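Local coordinates for long form salivary protein D7L1 (PDB 3NHI), which binds and sequesters cysteinyl leukotrienes and thromboxane A2 analogues, lipid mediators of the host response, during blood feeding by the mosquito Anopheles stephensi, at residues Thr48-Lys53 against Gly107-Tyr113; Lys16-Glu20 against Tyr268-Leu272; Glu94-Leu99 against Val119-Phe123. All blocks are in the same frame, centred on the assembly; numbering follows the deposited sequence.

Contact 1. Residues Thr48-Lys53 against Gly107-Tyr113; sequences THCYAK and GSCVDLY. With EAH ((5S,7E,9E,11Z,14Z)-5-hydroxyicosa-7,9,11,14-tetraenoic acid), chain B.
With SG lying anti to the carbonyl carbon in Cys50 (chi1 -69°) and much the same torsion in Cys109, the two sulfurs meet between helix 46-58 and the first turn of helix 109-130. They form one of the disulfides that tie together the all-helical, odorant-binding-protein-like fold of this PBP/GOBP family member. The SG-SG bond of Cys50 and Cys109 turns through a chi3 of 102°, close to the relaxed right angle, and the two CA atoms stand 4.7 Å apart. The short helical segments cross steeply. Beside the disulfide, His49 fits between two residues of the other helix. Its CD2 comes 3.4 Å from CG of Tyr113, over one face of the phenol ring, with the two ring planes at an oblique 49°. Val110 CG2, the methyl anti to the backbone N, lies over a face of the imidazole in a CH-pi contact; beta-branched valine supplies this methyl close to the backbone. The polar ends have partners outside the two segments: His49 NE2 is hydrogen-bonded to Asn44 OD1 and Tyr113 OH to Leu41 O, which holds each ring at its far end. The small Ala52 CB leaves room for the edge of the Tyr113 ring. Tyr51 and Ala52 also belong to the lipid pocket: Tyr51 OH is 3.3 Å from EAH C10, while Ala52 meets the lipid with its CA. Ser108 caps the incoming helix, its OG accepting from Asp111 N. Gly107 precedes it with a positive phi, a conformation easy for glycine. The long, fully extended chain of Lys53 runs past Leu112, CG packing on CD1, and delivers its ammonium to the loop, where NZ donates to Gly107 O at 2.8 Å.

Contact 2. Residues Lys16-Glu20 against Tyr268-Leu272; sequences KRCYE and YAYLL. With EAH ((5S,7E,9E,11Z,14Z)-5-hydroxyicosa-7,9,11,14-tetraenoic acid), chain B.
Residues 268-272 run alongside helix 8-22, CA of Tyr268 standing 6.1 Å from that of Lys16 and CA of Leu272 6.4 Å from that of Glu20, with a type I beta turn from Ala269 to Leu272 closed by Leu272 N to Ala269 O. Lys16 packs on Tyr268. The lysine has CG between its backbone N and carbonyl carbon (chi1 71°) and bends again at chi2, which carries its methylenes past Tyr268 O and over the ring. CE sits above one face, 3.8 Å from Tyr268 CG; the lysine's methylenes serve this CH-pi contact and its ammonium adds a cation-pi one. Leu272 turns its CD2 into the groove between Tyr19 and Glu20, 3.7 Å from Tyr19 CB and equally near Glu20 CG, crossing both side chains at about a right angle. Glu20 lies against Leu271 with its carboxylate, and a water joins the polar groups: it lies 2.7 Å from Glu20 OE1 and accepts from Leu271 N at 2.9 Å, with Tyr268 O also within hydrogen-bonding distance. The other carboxylate oxygen, OE2, pairs with Arg212, while Lys16 NZ is only a long salt-bridge partner of OE1. Tyr19 reaches the lipid, its OH 3.6 Å from EAH C7 and hydrogen-bonded to Asn37. The loop thus lies between helix 251-266, where Leu271 rests on Phe260 and Arg264, and helix 8-22, which Cys18 joins to helix 46-58 through its disulfide with Cys54.

Contact 3. Residues Glu94-Leu99 against Val119-Phe123; sequences EYQKAL and VHNRF
Phe123 and Tyr95 form the apolar centre of an antiparallel helix pair, helix 89-101 against helix 109-130, in the all-helical D7 fold. The short segments run at 171° to each other, their axes 10.5 Å apart. Phe123 has CG anti to its carbonyl carbon (chi1 -64°); this torsion swings the ring across the neighbouring helix and puts Tyr95 CA over the centre of one face in a CH-pi contact. The two aromatic rings are nearly parallel but slid apart and barely overlap; Tyr95 CD1 is 3.8 Å from Phe123 CD2, and Phe123 CB lies over the phenol face. Ala98 has a side chain short enough to let Phe123 CE2 approach its CB to 3.6 Å. Val119 packs beside Phe123, its CG1 in the plane of the Tyr95 ring and 3.6 Å from CE1, and Leu99 CG also touches Val119 CG1. The hydroxyl of Tyr95 is hydrogen-bonded to that of Tyr116, on helix 109-130 itself. Outward, Phe123 CZ lies over the centre of one face of the Arg122 guanidinium, and Arg122 CG lies over the face of Phe123 opposite Tyr95 CA. Glu94, whose OE2 pairs with Lys90, has opposite charge to Arg122 but makes no direct salt bridge with it. Water bridges the gap instead: one molecule donates to Glu94 OE1 at 2.7 Å and accepts from Arg122 NH2 at 3.2 Å.

In the fold
Contact 2 closes a long loop of chain that contains both other contacts, whereas the segments of contacts 1 and 3 alternate along the sequence. Contacts 1 and 3, their centres about 17 Å apart, share helix 109-130, whose first turns meet helix 46-58 and whose later turns meet helix 89-101. Contact 1 is about 19 Å from contact 2, centre to centre, yet they touch through Tyr51 and Tyr19. Contacts 2 and 3 lie about 26 Å apart, centre to centre, and do not touch. Contacts 1 and 2 supply pocket residues (Tyr51, Ala52 and Tyr19), the latter bringing the late 268-272 loop beside the pocket, while contact 3 packs helices just outside it.

Contact 1. Residues Thr48-Lys53 against Gly107-Tyr113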
loop_
_atom_site.group_PDB
_atom_site.type_symbol
_atom_site.label_atom_id
_atom_site.label_comp_id
_atom_site.label_asym_id
_atom_site.label_seq_id
_atom_site.Cartn_x
_atom_site.Cartn_y
_atom_site.Cartn_z
ATOM N N THR A 48 -0.651 -16.056 11.891
ATOM C CA THR A 48 -1.658 -16.112 10.841
ATOM C C THR A 48 -2.939 -15.381 11.231
ATOM O O THR A 48 -3.519 -14.679 10.399
ATOM C CB THR A 48 -1.981 -17.554 10.476
ATOM O OG1 THR A 48 -0.765 -18.213 10.100
ATOM C CG2 THR A 48 -2.968 -17.621 9.312
ATOM N N HIS A 49 -3.373 -15.510 12.489
ATOM C CA HIS A 49 -4.610 -14.847 12.914
ATOM C C HIS A 49 -4.526 -13.348 12.652
ATOM O O HIS A 49 -5.443 -12.761 12.066
ATOM C CB HIS A 49 -4.941 -15.059 14.396
ATOM C CG HIS A 49 -5.051 -16.494 14.811
ATOM N ND1 HIS A 49 -4.881 -16.891 16.121
ATOM C CD2 HIS A 49 -5.308 -17.621 14.105
ATOM C CE1 HIS A 49 -5.037 -18.199 16.204
ATOM N NE2 HIS A 49 -5.294 -18.669 14.997
ATOM N N CYS A 50 -3.426 -12.723 13.069
ATOM C CA CYS A 50 -3.328 -11.281 12.910
ATOM C C CYS A 50 -3.034 -10.869 11.482
ATOM O O CYS A 50 -3.423 -9.781 11.052
ATOM C CB CYS A 50 -2.332 -10.675 13.897
ATOM S SG CYS A 50 -2.883 -10.746 15.620
ATOM N N TYR A 51 -2.369 -11.742 10.731
ATOM C CA TYR A 51 -2.231 -11.519 9.300
ATOM C C TYR A 51 -3.607 -11.467 8.622
ATOM O O TYR A 51 -3.895 -10.548 7.846
ATOM C CB TYR A 51 -1.331 -12.577 8.653
ATOM C CG TYR A 51 -1.305 -12.474 7.150
ATOM C CD1 TYR A 51 -0.627 -11.432 6.519
ATOM C CD2 TYR A 51 -1.944 -13.430 6.363
ATOM C CE1 TYR A 51 -0.598 -11.338 5.129
ATOM C CE2 TYR A 51 -1.929 -13.344 4.983
ATOM C CZ TYR A 51 -1.263 -12.299 4.379
ATOM O OH TYR A 51 -1.255 -12.229 3.007
ATOM N N ALA A 52 -4.466 -12.427 8.951
ATOM C CA ALA A 52 -5.829 -12.451 8.422
ATOM C C ALA A 52 -6.595 -11.176 8.782
ATOM O O ALA A 52 -7.239 -10.572 7.921
ATOM C CB ALA A 52 -6.569 -13.682 8.914
ATOM N N LYS A 53 -6.508 -10.757 10.043
ATOM C CA LYS A 53 -7.159 -9.523 10.466
ATOM C C LYS A 53 -6.624 -8.329 9.662
ATOM O O LYS A 53 -7.393 -7.477 9.228
ATOM C CB LYS A 53 -6.986 -9.285 11.972
ATOM C CG LYS A 53 -7.555 -7.940 12.410
ATOM C CD LYS A 53 -7.614 -7.767 13.925
ATOM C CE LYS A 53 -8.226 -6.416 14.270
ATOM N NZ LYS A 53 -8.391 -6.206 15.740
ATOM N N GLY A 107 -13.585 -8.857 17.854
ATOM C CA GLY A 107 -12.783 -8.220 16.824
ATOM C C GLY A 107 -11.293 -8.498 16.963
ATOM O O GLY A 107 -10.489 -7.947 16.214
ATOM N N SER A 108 -10.926 -9.355 17.916
ATOM C CA SER A 108 -9.534 -9.787 18.072
ATOM C C SER A 108 -9.078 -10.552 16.831
ATOM O O SER A 108 -9.898 -11.020 16.026
ATOM C CB SER A 108 -9.394 -10.692 19.291
ATOM O OG SER A 108 -10.128 -11.897 19.107
ATOM N N CYS A 109 -7.769 -10.691 16.679
ATOM C CA CYS A 109 -7.229 -11.465 15.561
ATOM C C CYS A 109 -7.848 -12.861 15.497
ATOM O O CYS A 109 -8.305 -13.282 14.432
ATOM C CB CYS A 109 -5.723 -11.603 15.667
ATOM S SG CYS A 109 -4.813 -10.073 15.571
ATOM N N VAL A 110 -7.884 -13.577 16.623
ATOM C CA VAL A 110 -8.400 -14.943 16.605
ATOM C C VAL A 110 -9.907 -14.993 16.329
ATOM O O VAL A 110 -10.373 -15.895 15.625
ATOM C CB VAL A 110 -8.002 -15.761 17.873
ATOM C CG1 VAL A 110 -8.744 -15.281 19.123
ATOM C CG2 VAL A 110 -8.229 -17.251 17.646
ATOM N N ASP A 111 -10.652 -14.019 16.851
ATOM C CA ASP A 111 -12.099 -13.988 16.625
ATOM C C ASP A 111 -12.411 -13.771 15.147
ATOM O O ASP A 111 -13.283 -14.443 14.589
ATOM C CB ASP A 111 -12.793 -12.930 17.499
ATOM C CG ASP A 111 -13.042 -13.410 18.922
ATOM O OD1 ASP A 111 -12.873 -14.616 19.198
ATOM O OD2 ASP A 111 -13.437 -12.573 19.756
ATOM N N LEU A 112 -11.677 -12.870 14.501
ATOM C CA LEU A 112 -11.894 -12.628 13.075
ATOM C C LEU A 112 -11.433 -13.808 12.225
ATOM O O LEU A 112 -12.122 -14.195 11.293
ATOM C CB LEU A 112 -11.240 -11.315 12.635
ATOM C CG LEU A 112 -11.760 -10.061 13.341
ATOM C CD1 LEU A 112 -11.063 -8.863 12.779
ATOM C CD2 LEU A 112 -13.275 -9.910 13.196
ATOM N N TYR A 113 -10.281 -14.379 12.557
ATOM C CA TYR A 113 -9.809 -15.589 11.891
ATOM C C TYR A 113 -10.829 -16.721 11.988
ATOM O O TYR A 113 -11.166 -17.341 10.974
ATOM C CB TYR A 113 -8.474 -16.018 12.485
ATOM C CG TYR A 113 -7.918 -17.322 11.946
ATOM C CD1 TYR A 113 -7.054 -17.325 10.851
ATOM C CD2 TYR A 113 -8.236 -18.544 12.542
ATOM C CE1 TYR A 113 -6.512 -18.509 10.361
ATOM C CE2 TYR A 113 -7.701 -19.741 12.055
ATOM C CZ TYR A 113 -6.839 -19.711 10.968
ATOM O OH TYR A 113 -6.311 -20.889 10.480
HETATM O O1 EAH B . 0.159 -8.980 -8.931
HETATM C C1 EAH B . 0.065 -9.729 -7.926
HETATM O O2 EAH B . 1.069 -10.189 -7.328
HETATM C C2 EAH B . -1.319 -10.081 -7.416
HETATM C C3 EAH B . -1.267 -11.255 -6.436
HETATM C C4 EAH B . -1.176 -10.773 -4.990
HETATM C C5 EAH B . -1.087 -11.954 -4.045
HETATM O O3 EAH B . -2.272 -12.563 -4.000
HETATM C C6 EAH B . -0.693 -11.482 -2.648
HETATM C C7 EAH B . -0.748 -12.620 -1.641
HETATM C C8 EAH B . -1.929 -12.440 -0.711
HETATM C C9 EAH B . -2.104 -13.640 0.098
HETATM C C10 EAH B . -3.237 -13.579 0.797
HETATM C C11 EAH B . -3.365 -14.804 1.583
HETATM C C12 EAH B . -4.433 -15.095 2.331
HETATM C C13 EAH B . -5.629 -14.183 2.472
HETATM C C14 EAH B . -5.433 -13.342 3.715
HETATM C C15 EAH B . -6.395 -13.067 4.598
HETATM C C16 EAH B . -7.818 -13.551 4.461
HETATM C C17 EAH B . -8.671 -12.418 3.913
HETATM C C18 EAH B . -8.802 -12.525 2.400
HETATM C C19 EAH B . -9.975 -11.693 1.909
HETATM C C20 EAH B . -10.053 -11.716 0.400
#

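Contact 2. Residues Lys16-Glu20 against Tyr268-Leu272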
loop_
_atom_site.group_PDB
_atom_site.type_symbol
_atom_site.label_atom_id
_atom_site.label_comp_id
_atom_site.label_asym_id
_atom_site.label_seq_id
_atom_site.Cartn_x
_atom_site.Cartn_y
_atom_site.Cartn_z
ATOM N N LYS A 16 0.949 -6.614 0.583
ATOM C CA LYS A 16 2.380 -6.481 0.853
ATOM C C LYS A 16 2.628 -5.835 2.205
ATOM O O LYS A 16 3.536 -6.248 2.925
ATOM C CB LYS A 16 3.115 -5.767 -0.288
ATOM C CG LYS A 16 2.843 -4.271 -0.439
ATOM C CD LYS A 16 3.956 -3.396 0.150
ATOM C CE LYS A 16 3.719 -1.914 -0.178
ATOM N NZ LYS A 16 4.839 -1.073 0.312
ATOM N N ARG A 17 1.820 -4.839 2.572
ATOM C CA ARG A 17 1.978 -4.204 3.878
ATOM C C ARG A 17 1.656 -5.184 5.002
ATOM O O ARG A 17 2.337 -5.204 6.030
ATOM C CB ARG A 17 1.156 -2.913 3.980
ATOM C CG ARG A 17 1.159 -2.263 5.361
ATOM C CD ARG A 17 2.566 -1.951 5.875
ATOM N NE ARG A 17 2.475 -1.146 7.091
ATOM C CZ ARG A 17 2.507 0.184 7.119
ATOM N NH1 ARG A 17 2.649 0.874 5.995
ATOM N NH2 ARG A 17 2.392 0.818 8.279
ATOM N N CYS A 18 0.634 -6.010 4.801
ATOM C CA CYS A 18 0.316 -7.022 5.804
ATOM C C CYS A 18 1.418 -8.066 5.925
ATOM O O CYS A 18 1.732 -8.485 7.039
ATOM C CB CYS A 18 -1.047 -7.661 5.541
ATOM S SG CYS A 18 -2.437 -6.540 5.825
ATOM N N TYR A 19 2.017 -8.479 4.802
ATOM C CA TYR A 19 3.197 -9.349 4.866
ATOM C C TYR A 19 4.301 -8.678 5.682
ATOM O O TYR A 19 4.893 -9.293 6.566
ATOM C CB TYR A 19 3.733 -9.672 3.465
ATOM C CG TYR A 19 3.128 -10.865 2.751
ATOM C CD1 TYR A 19 3.888 -12.008 2.506
ATOM C CD2 TYR A 19 1.823 -10.828 2.262
ATOM C CE1 TYR A 19 3.356 -13.095 1.822
ATOM C CE2 TYR A 19 1.281 -11.912 1.572
ATOM C CZ TYR A 19 2.055 -13.038 1.362
ATOM O OH TYR A 19 1.517 -14.102 0.687
ATOM N N GLU A 20 4.588 -7.415 5.388
ATOM C CA GLU A 20 5.647 -6.699 6.115
ATOM C C GLU A 20 5.400 -6.671 7.615
ATOM O O GLU A 20 6.337 -6.827 8.421
ATOM C CB GLU A 20 5.800 -5.269 5.597
ATOM C CG GLU A 20 6.404 -5.167 4.212
ATOM C CD GLU A 20 6.394 -3.760 3.652
ATOM O OE1 GLU A 20 6.769 -3.617 2.473
ATOM O OE2 GLU A 20 6.007 -2.807 4.368
ATOM N N TYR A 268 6.636 -3.780 -4.795
ATOM C CA TYR A 268 5.900 -4.049 -3.558
ATOM C C TYR A 268 6.390 -5.305 -2.829
ATOM O O TYR A 268 6.100 -5.477 -1.645
ATOM C CB TYR A 268 4.397 -4.122 -3.842
ATOM C CG TYR A 268 3.682 -2.777 -3.927
ATOM C CD1 TYR A 268 4.388 -1.576 -4.078
ATOM C CD2 TYR A 268 2.286 -2.712 -3.863
ATOM C CE1 TYR A 268 3.727 -0.360 -4.156
ATOM C CE2 TYR A 268 1.609 -1.497 -3.959
ATOM C CZ TYR A 268 2.337 -0.322 -4.094
ATOM O OH TYR A 268 1.713 0.913 -4.178
ATOM N N ALA A 269 7.161 -6.145 -3.513
ATOM C CA ALA A 269 7.719 -7.345 -2.886
ATOM C C ALA A 269 9.090 -7.112 -2.250
ATOM O O ALA A 269 9.662 -8.029 -1.664
ATOM C CB ALA A 269 7.791 -8.499 -3.892
ATOM N N TYR A 270 9.602 -5.886 -2.342
ATOM C CA TYR A 270 10.997 -5.605 -1.977
ATOM C C TYR A 270 11.437 -6.125 -0.607
ATOM O O TYR A 270 12.508 -6.728 -0.491
ATOM C CB TYR A 270 11.314 -4.105 -2.091
ATOM C CG TYR A 270 12.795 -3.845 -1.996
ATOM C CD1 TYR A 270 13.600 -3.931 -3.129
ATOM C CD2 TYR A 270 13.397 -3.550 -0.770
ATOM C CE1 TYR A 270 14.971 -3.720 -3.048
ATOM C CE2 TYR A 270 14.767 -3.332 -0.679
ATOM C CZ TYR A 270 15.540 -3.417 -1.822
ATOM O OH TYR A 270 16.898 -3.206 -1.743
ATOM N N LEU A 271 10.632 -5.882 0.425
ATOM C CA LEU A 271 11.000 -6.258 1.793
ATOM C C LEU A 271 10.590 -7.681 2.170
ATOM O O LEU A 271 10.922 -8.154 3.257
ATOM C CB LEU A 271 10.402 -5.271 2.805
ATOM C CG LEU A 271 10.896 -3.818 2.782
ATOM C CD1 LEU A 271 10.139 -2.973 3.788
ATOM C CD2 LEU A 271 12.390 -3.736 3.066
ATOM N N LEU A 272 9.890 -8.369 1.270
ATOM C CA LEU A 272 9.144 -9.577 1.657
ATOM C C LEU A 272 9.955 -10.850 1.920
ATOM O O LEU A 272 9.505 -11.706 2.685
ATOM C CB LEU A 272 7.973 -9.835 0.697
ATOM C CG LEU A 272 6.956 -8.689 0.554
ATOM C CD1 LEU A 272 5.675 -9.160 -0.118
ATOM C CD2 LEU A 272 6.628 -8.008 1.885
HETATM O O1 EAH B . 0.159 -8.980 -8.931
HETATM C C1 EAH B . 0.065 -9.729 -7.926
HETATM O O2 EAH B . 1.069 -10.189 -7.328
HETATM C C2 EAH B . -1.319 -10.081 -7.416
HETATM C C3 EAH B . -1.267 -11.255 -6.436
HETATM C C4 EAH B . -1.176 -10.773 -4.990
HETATM C C5 EAH B . -1.087 -11.954 -4.045
HETATM O O3 EAH B . -2.272 -12.563 -4.000
HETATM C C6 EAH B . -0.693 -11.482 -2.648
HETATM C C7 EAH B . -0.748 -12.620 -1.641
HETATM C C8 EAH B . -1.929 -12.440 -0.711
HETATM C C9 EAH B . -2.104 -13.640 0.098
HETATM C C10 EAH B . -3.237 -13.579 0.797
HETATM C C11 EAH B . -3.365 -14.804 1.583
HETATM C C12 EAH B . -4.433 -15.095 2.331
HETATM C C13 EAH B . -5.629 -14.183 2.472
HETATM C C14 EAH B . -5.433 -13.342 3.715
HETATM C C15 EAH B . -6.395 -13.067 4.598
HETATM C C16 EAH B . -7.818 -13.551 4.461
HETATM C C17 EAH B . -8.671 -12.418 3.913
HETATM C C18 EAH B . -8.802 -12.525 2.400
HETATM C C19 EAH B . -9.975 -11.693 1.909
HETATM C C20 EAH B . -10.053 -11.716 0.400
HETATM O O HOH W 1 7.801 -5.109 0.407
#

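Contact 3. Residues Glu94-Leu99 against Val119-Phe123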
loop_
_atom_site.group_PDB
_atom_site.type_symbol
_atom_site.label_atom_id
_atom_site.label_comp_id
_atom_site.label_asym_id
_atom_site.label_seq_id
_atom_site.Cartn_x
_atom_site.Cartn_y
_atom_site.Cartn_z
ATOM N N GLU A 94 -23.676 -15.413 -2.689
ATOM C CA GLU A 94 -23.414 -16.437 -1.684
ATOM C C GLU A 94 -22.278 -16.011 -0.747
ATOM O O GLU A 94 -22.354 -16.233 0.462
ATOM C CB GLU A 94 -23.129 -17.801 -2.342
ATOM C CG GLU A 94 -24.365 -18.447 -3.012
ATOM C CD GLU A 94 -24.034 -19.505 -4.070
ATOM O OE1 GLU A 94 -22.861 -19.650 -4.493
ATOM O OE2 GLU A 94 -24.982 -20.187 -4.513
ATOM N N TYR A 95 -21.246 -15.370 -1.300
ATOM C CA TYR A 95 -20.126 -14.853 -0.504
ATOM C C TYR A 95 -20.598 -13.750 0.450
ATOM O O TYR A 95 -20.305 -13.783 1.643
ATOM C CB TYR A 95 -19.049 -14.353 -1.468
ATOM C CG TYR A 95 -17.732 -13.872 -0.898
ATOM C CD1 TYR A 95 -17.256 -14.272 0.354
ATOM C CD2 TYR A 95 -16.930 -13.021 -1.665
ATOM C CE1 TYR A 95 -16.014 -13.815 0.817
ATOM C CE2 TYR A 95 -15.711 -12.566 -1.204
ATOM C CZ TYR A 95 -15.263 -12.955 0.033
ATOM O OH TYR A 95 -14.036 -12.491 0.451
ATOM N N GLN A 96 -21.353 -12.794 -0.087
ATOM C CA GLN A 96 -21.982 -11.747 0.703
ATOM C C GLN A 96 -22.784 -12.341 1.869
ATOM O O GLN A 96 -22.667 -11.902 3.015
ATOM C CB GLN A 96 -22.896 -10.910 -0.204
ATOM C CG GLN A 96 -23.772 -9.895 0.536
ATOM C CD GLN A 96 -24.862 -9.305 -0.338
ATOM O OE1 GLN A 96 -25.248 -9.889 -1.353
ATOM N NE2 GLN A 96 -25.373 -8.141 0.059
ATOM N N LYS A 97 -23.594 -13.354 1.568
ATOM C CA LYS A 97 -24.446 -13.961 2.578
ATOM C C LYS A 97 -23.646 -14.687 3.656
ATOM O O LYS A 97 -23.944 -14.551 4.835
ATOM C CB LYS A 97 -25.503 -14.858 1.931
ATOM C CG LYS A 97 -26.611 -14.014 1.278
ATOM C CD LYS A 97 -27.453 -14.778 0.254
ATOM C CE LYS A 97 -28.356 -15.806 0.902
ATOM N NZ LYS A 97 -29.259 -16.365 -0.154
ATOM N N ALA A 98 -22.598 -15.414 3.257
ATOM C CA ALA A 98 -21.717 -16.060 4.226
ATOM C C ALA A 98 -21.060 -15.042 5.161
ATOM O O ALA A 98 -20.928 -15.283 6.369
ATOM C CB ALA A 98 -20.664 -16.912 3.517
ATOM N N LEU A 99 -20.669 -13.890 4.615
ATOM C CA LEU A 99 -20.128 -12.809 5.451
ATOM C C LEU A 99 -21.159 -12.209 6.406
ATOM O O LEU A 99 -20.831 -11.839 7.546
ATOM C CB LEU A 99 -19.521 -11.707 4.587
ATOM C CG LEU A 99 -18.115 -12.044 4.102
ATOM C CD1 LEU A 99 -17.728 -11.117 2.990
ATOM C CD2 LEU A 99 -17.110 -11.931 5.259
ATOM N N VAL A 119 -15.570 -19.106 5.592
ATOM C CA VAL A 119 -15.916 -18.262 4.445
ATOM C C VAL A 119 -14.778 -18.293 3.423
ATOM O O VAL A 119 -15.005 -18.493 2.223
ATOM C CB VAL A 119 -16.221 -16.808 4.878
ATOM C CG1 VAL A 119 -16.637 -15.965 3.668
ATOM C CG2 VAL A 119 -17.311 -16.787 5.951
ATOM N N HIS A 120 -13.553 -18.138 3.919
ATOM C CA HIS A 120 -12.354 -18.271 3.101
ATOM C C HIS A 120 -12.278 -19.635 2.429
ATOM O O HIS A 120 -12.037 -19.732 1.216
ATOM C CB HIS A 120 -11.112 -18.039 3.958
ATOM C CG HIS A 120 -9.829 -18.220 3.213
ATOM N ND1 HIS A 120 -9.287 -17.236 2.414
ATOM C CD2 HIS A 120 -8.984 -19.274 3.142
ATOM C CE1 HIS A 120 -8.158 -17.679 1.887
ATOM N NE2 HIS A 120 -7.952 -18.913 2.311
ATOM N N ASN A 121 -12.501 -20.694 3.201
ATOM C CA ASN A 121 -12.374 -22.033 2.634
ATOM C C ASN A 121 -13.390 -22.304 1.526
ATOM O O ASN A 121 -13.091 -23.020 0.572
ATOM C CB ASN A 121 -12.400 -23.107 3.723
ATOM C CG ASN A 121 -11.088 -23.186 4.487
ATOM O OD1 ASN A 121 -10.005 -23.034 3.917
ATOM N ND2 ASN A 121 -11.179 -23.424 5.784
ATOM N N ARG A 122 -14.572 -21.701 1.649
ATOM C CA ARG A 122 -15.622 -21.832 0.640
ATOM C C ARG A 122 -15.391 -20.942 -0.588
ATOM O O ARG A 122 -15.629 -21.375 -1.727
ATOM C CB ARG A 122 -16.988 -21.537 1.262
ATOM C CG ARG A 122 -18.141 -21.776 0.297
ATOM C CD ARG A 122 -19.484 -21.817 1.003
ATOM N NE ARG A 122 -20.553 -21.840 0.006
ATOM C CZ ARG A 122 -21.775 -21.344 0.174
ATOM N NH1 ARG A 122 -22.125 -20.790 1.323
ATOM N NH2 ARG A 122 -22.643 -21.398 -0.835
ATOM N N PHE A 123 -14.929 -19.710 -0.362
ATOM C CA PHE A 123 -14.915 -18.699 -1.418
ATOM C C PHE A 123 -13.538 -18.180 -1.779
ATOM O O PHE A 123 -13.431 -17.123 -2.400
ATOM C CB PHE A 123 -15.808 -17.511 -1.020
ATOM C CG PHE A 123 -17.256 -17.873 -0.890
ATOM C CD1 PHE A 123 -18.031 -18.118 -2.017
ATOM C CD2 PHE A 123 -17.841 -17.992 0.371
ATOM C CE1 PHE A 123 -19.378 -18.472 -1.885
ATOM C CE2 PHE A 123 -19.187 -18.332 0.505
ATOM C CZ PHE A 123 -19.952 -18.572 -0.619
HETATM O O HOH W 2 -23.891 -18.310 1.389
HETATM O O HOH W 3 -21.167 -21.563 -3.659
#